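Local coordinates for intracellular serine protease (PDB 4ZOQ), which belongs to the subtilisin (S8) family and probably acts as a serine endopeptidase on a lanthipeptide precursor, present here as its N-terminal prodomain beside the protease chain, at residues K39-L44 / V57-G62. Residues are numbered along the deposited sequence; the frame is centred on the assembly and turned at random.
Sequences KDKSKL and VIEEIG
Leu-44 and Val-57 meet through single methyl groups, tip to tip, with CD2 of Leu-44 3.6 Å from CG2 of Val-57. The other branch of the valine faces Lys-41: its CG1 lies 4.1 Å from Lys-41 CG, beyond which the aliphatic chain runs on past the valine to Glu-59. There the two long side chains cross at roughly a right angle, Lys-41 CD lying 3.9 Å from Glu-59 CG. Lys-41 leaves the helix with CG anti to the backbone N (chi1 166°) and stays extended as far as CE, which carries its outer methylenes across those of the glutamate; the chain then bends at chi4 (-94°). Its NZ ends 4.5 Å from Glu-59 OE1, too far for a salt bridge, though the opposite charges probably still attract across this exposed edge. The contact thus grades from buried methyl packing at Leu-44 to a charged margin at Glu-59.

Glu-59 begins the turn that follows strand 54-58. Ile-58 O holds this turn by accepting from both Ile-61 N (3.2 Å) and Gly-62 N (2.8 Å), and Gly-62 closes it with positive phi (67°) before strand 63-67. Ile-58 and Ile-61 pack against Tyr-117 and Met-120, respectively, of the protease chain.

In the prodomain, the contact packs the first turn of helix 41-49 against the end of strand 54-58, an outermost strand of the antiparallel sheet. Ala-64 of strand 63-67 touches both Leu-44 and Val-57, and Phe-76 and Leu-80 of helix 70-80 also pack on Leu-44.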
loop_
_atom_site.group_PDB
_atom_site.type_symbol
_atom_site.label_atom_id
_atom_site.label_comp_id
_atom_site.label_asym_id
_atom_site.label_seq_id
_atom_site.Cartn_x
_atom_site.Cartn_y
_atom_site.Cartn_z
ATOM N N LYS A 39 9.041 -22.119 -15.563
ATOM C CA LYS A 39 9.955 -23.256 -15.476
ATOM C C LYS A 39 11.244 -23.019 -16.261
ATOM O O LYS A 39 12.225 -23.725 -16.043
ATOM C CB LYS A 39 9.288 -24.560 -15.918
ATOM C CG LYS A 39 8.248 -25.066 -14.929
ATOM C CD LYS A 39 8.853 -25.017 -13.522
ATOM C CE LYS A 39 8.215 -25.995 -12.551
ATOM N NZ LYS A 39 9.225 -26.470 -11.544
ATOM N N ASP A 40 11.249 -22.041 -17.168
ATOM C CA ASP A 40 12.458 -21.768 -17.947
ATOM C C ASP A 40 13.423 -20.783 -17.260
ATOM O O ASP A 40 14.315 -20.234 -17.906
ATOM C CB ASP A 40 12.109 -21.252 -19.347
ATOM C CG ASP A 40 11.252 -22.228 -20.135
ATOM O OD1 ASP A 40 11.286 -23.438 -19.814
ATOM O OD2 ASP A 40 10.578 -21.796 -21.098
ATOM N N LYS A 41 13.298 -20.629 -15.945
ATOM C CA LYS A 41 14.183 -19.749 -15.200
ATOM C C LYS A 41 15.625 -20.264 -15.283
ATOM O O LYS A 41 16.579 -19.496 -15.455
ATOM C CB LYS A 41 13.725 -19.641 -13.753
ATOM C CG LYS A 41 14.731 -19.033 -12.787
ATOM C CD LYS A 41 14.444 -19.511 -11.374
ATOM C CE LYS A 41 15.382 -18.907 -10.340
ATOM N NZ LYS A 41 16.575 -19.743 -10.041
ATOM N N SER A 42 15.764 -21.580 -15.134
ATOM C CA SER A 42 17.052 -22.275 -15.239
ATOM C C SER A 42 17.756 -22.070 -16.579
ATOM O O SER A 42 18.969 -21.950 -16.608
ATOM C CB SER A 42 16.854 -23.775 -14.983
ATOM O OG SER A 42 15.878 -24.303 -15.866
ATOM N N LYS A 43 17.014 -21.958 -17.673
ATOM C CA LYS A 43 17.654 -21.931 -18.977
ATOM C C LYS A 43 18.016 -20.478 -19.220
ATOM O O LYS A 43 18.875 -20.156 -20.046
ATOM C CB LYS A 43 16.690 -22.407 -20.073
ATOM C CG LYS A 43 16.243 -23.841 -19.931
ATOM C CD LYS A 43 15.413 -24.333 -21.113
ATOM C CE LYS A 43 15.173 -25.838 -20.985
ATOM N NZ LYS A 43 14.361 -26.415 -22.092
ATOM N N LEU A 44 17.413 -19.613 -18.408
ATOM C CA LEU A 44 17.678 -18.186 -18.442
ATOM C C LEU A 44 18.957 -17.843 -17.723
ATOM O O LEU A 44 19.757 -17.047 -18.212
ATOM C CB LEU A 44 16.510 -17.442 -17.788
ATOM C CG LEU A 44 16.663 -15.960 -17.454
ATOM C CD1 LEU A 44 16.851 -15.108 -18.675
ATOM C CD2 LEU A 44 15.481 -15.492 -16.647
ATOM N N VAL A 57 16.104 -12.947 -11.125
ATOM C CA VAL A 57 14.790 -13.443 -11.481
ATOM C C VAL A 57 13.930 -13.567 -10.259
ATOM O O VAL A 57 14.396 -14.029 -9.212
ATOM C CB VAL A 57 14.851 -14.806 -12.160
ATOM C CG1 VAL A 57 13.512 -15.127 -12.804
ATOM C CG2 VAL A 57 15.944 -14.810 -13.185
ATOM N N ILE A 58 12.694 -13.085 -10.390
ATOM C CA ILE A 58 11.626 -13.355 -9.441
ATOM C C ILE A 58 10.951 -14.631 -9.891
ATOM O O ILE A 58 10.099 -14.613 -10.784
ATOM C CB ILE A 58 10.602 -12.172 -9.339
ATOM C CG1 ILE A 58 11.317 -10.862 -9.028
ATOM C CG2 ILE A 58 9.553 -12.430 -8.246
ATOM C CD1 ILE A 58 10.461 -9.634 -9.245
ATOM N N GLU A 59 11.354 -15.746 -9.292
ATOM C CA GLU A 59 11.023 -17.079 -9.809
ATOM C C GLU A 59 9.539 -17.360 -10.020
ATOM O O GLU A 59 9.142 -17.946 -11.020
ATOM C CB GLU A 59 11.558 -18.135 -8.843
ATOM C CG GLU A 59 11.208 -19.562 -9.232
ATOM C CD GLU A 59 11.897 -20.579 -8.341
ATOM O OE1 GLU A 59 12.803 -20.175 -7.574
ATOM O OE2 GLU A 59 11.494 -21.765 -8.361
ATOM N N GLU A 60 8.719 -16.947 -9.066
ATOM C CA GLU A 60 7.310 -17.306 -9.093
ATOM C C GLU A 60 6.558 -16.657 -10.237
ATOM O O GLU A 60 5.520 -17.139 -10.658
ATOM C CB GLU A 60 6.653 -16.970 -7.761
ATOM C CG GLU A 60 7.150 -17.826 -6.595
ATOM C CD GLU A 60 8.425 -17.292 -5.987
ATOM O OE1 GLU A 60 9.083 -16.435 -6.613
ATOM O OE2 GLU A 60 8.771 -17.710 -4.863
ATOM N N ILE A 61 7.071 -15.552 -10.735
ATOM C CA ILE A 61 6.396 -14.839 -11.818
ATOM C C ILE A 61 7.249 -14.798 -13.094
ATOM O O ILE A 61 6.825 -14.239 -14.110
ATOM C CB ILE A 61 5.962 -13.405 -11.375
ATOM C CG1 ILE A 61 7.147 -12.560 -10.930
ATOM C CG2 ILE A 61 4.893 -13.482 -10.258
ATOM C CD1 ILE A 61 6.761 -11.113 -10.715
ATOM N N GLY A 62 8.482 -15.298 -13.013
ATOM C CA GLY A 62 9.305 -15.464 -14.200
ATOM C C GLY A 62 9.700 -14.152 -14.837
ATOM O O GLY A 62 9.743 -14.028 -16.058
#